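Local coordinates for nitrate transport protein (Parabacteroides distasonis, PDB 3HN0), which is probably the substrate-binding component of an ABC transporter, named for nitrate transport, though its true ligand is not established, at residues S206-K209 against A210-P214. Numbering follows the deposited sequence.
Sequences SCQK and AVRYP
Gln-208 O accepts the backbone N of Arg-212 at 2.8 Å, and Arg-212 CB and CG both pack against the same oxygen, each at 3.3 Å. One turn apart on the last part of an alpha helix, these two residues also pair through their side chains. The Gln-208 amide lies flat over one face of the Arg-212 guanidinium, the two planes only 5° apart and CD 3.5 Å above the centre of the guanidinium. In this parallel stack Gln-208 OE1 lies over Arg-212 NH1 (3.6 Å) and Gln-208 NE2 over Arg-212 NH2 (3.7 Å). A chi1 of -179° swings Gln-208 CG away from its own N, while chi1 of -66° sends the Arg-212 chain back along the helix; the two extended chains converge at an angle until their flat ends overlap. The i to i+4 backbone bonds continue with Ala-210 N to Ser-206 O (3.1 Å), Val-211 N to Cys-207 O (3.2 Å) and Tyr-213 N to Lys-209 O (2.8 Å). Tyr-213 leaves helical geometry, yet its N still closes this final bond, and Lys-209 O lies at the edge of its ring; the residue also serves as N-cap of helix 214-223, its O bonded to Thr-217 OG1. The extended Lys-209 chain carries NZ to a salt bridge with Asp-22 OD1. Helix 196-212 packs Cys-207 and Val-211 on strand 242-246, at the margin of the seven-stranded mixed sheet, and sets Cys-207 and Ala-210 against helix 16-19, while Pro-214 starts the next helix against helix 234-240.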
# COMPACT_ATOMS: atom_id res chain seq x y z
N SER A 206 -11.27 5.19 17.65
CA SER A 206 -12.53 4.96 16.93
C SER A 206 -12.29 4.09 15.69
O SER A 206 -13.10 3.15 15.38
CB SER A 206 -13.20 6.28 16.59
OG SER A 206 -14.49 6.08 16.00
N CYS A 207 -11.17 4.34 15.02
CA CYS A 207 -10.82 3.57 13.80
C CYS A 207 -10.53 2.11 14.21
O CYS A 207 -10.96 1.20 13.52
CB CYS A 207 -9.60 4.14 13.08
SG CYS A 207 -9.98 5.65 12.18
N GLN A 208 -9.79 1.92 15.31
CA GLN A 208 -9.44 0.60 15.81
C GLN A 208 -10.69 -0.20 16.17
O GLN A 208 -10.81 -1.41 15.88
CB GLN A 208 -8.50 0.72 17.02
CG GLN A 208 -8.06 -0.60 17.59
CD GLN A 208 -6.83 -0.44 18.51
OE1 GLN A 208 -6.95 -0.54 19.72
NE2 GLN A 208 -5.68 -0.15 17.92
N LYS A 209 -11.63 0.48 16.79
CA LYS A 209 -12.86 -0.14 17.19
C LYS A 209 -13.66 -0.61 15.99
O LYS A 209 -14.23 -1.67 16.05
CB LYS A 209 -13.70 0.78 18.06
CG LYS A 209 -14.86 0.02 18.69
CD LYS A 209 -15.63 0.88 19.69
CE LYS A 209 -16.74 0.15 20.42
NZ LYS A 209 -17.34 1.04 21.51
N ALA A 210 -13.75 0.20 14.93
CA ALA A 210 -14.41 -0.21 13.70
C ALA A 210 -13.81 -1.50 13.18
O ALA A 210 -14.56 -2.39 12.78
CB ALA A 210 -14.37 0.93 12.61
N VAL A 211 -12.48 -1.58 13.16
CA VAL A 211 -11.75 -2.76 12.59
C VAL A 211 -11.84 -4.01 13.46
O VAL A 211 -12.00 -5.15 12.97
CB VAL A 211 -10.28 -2.38 12.34
CG1 VAL A 211 -9.45 -3.62 12.10
CG2 VAL A 211 -10.25 -1.36 11.13
N ARG A 212 -11.77 -3.81 14.77
CA ARG A 212 -11.78 -4.89 15.72
C ARG A 212 -13.16 -5.38 16.10
O ARG A 212 -13.30 -6.58 16.34
CB ARG A 212 -10.98 -4.53 16.98
CG ARG A 212 -9.52 -4.38 16.70
CD ARG A 212 -8.65 -4.16 17.97
NE ARG A 212 -7.24 -3.96 17.60
CZ ARG A 212 -6.21 -3.94 18.46
NH1 ARG A 212 -6.40 -4.08 19.77
NH2 ARG A 212 -4.98 -3.76 17.99
N TYR A 213 -14.14 -4.48 16.13
CA TYR A 213 -15.51 -4.76 16.53
C TYR A 213 -16.48 -4.32 15.43
O TYR A 213 -17.30 -3.42 15.61
CB TYR A 213 -15.83 -4.09 17.88
CG TYR A 213 -14.93 -4.64 18.95
CD1 TYR A 213 -15.22 -5.87 19.56
CD2 TYR A 213 -13.76 -3.97 19.33
CE1 TYR A 213 -14.36 -6.42 20.49
CE2 TYR A 213 -12.89 -4.53 20.29
CZ TYR A 213 -13.21 -5.75 20.86
OH TYR A 213 -12.38 -6.33 21.82
N PRO A 214 -16.36 -4.95 14.26
CA PRO A 214 -17.21 -4.47 13.14
C PRO A 214 -18.69 -4.68 13.36
O PRO A 214 -19.51 -3.82 12.98
CB PRO A 214 -16.67 -5.25 11.92
CG PRO A 214 -16.05 -6.50 12.53
CD PRO A 214 -15.42 -5.99 13.82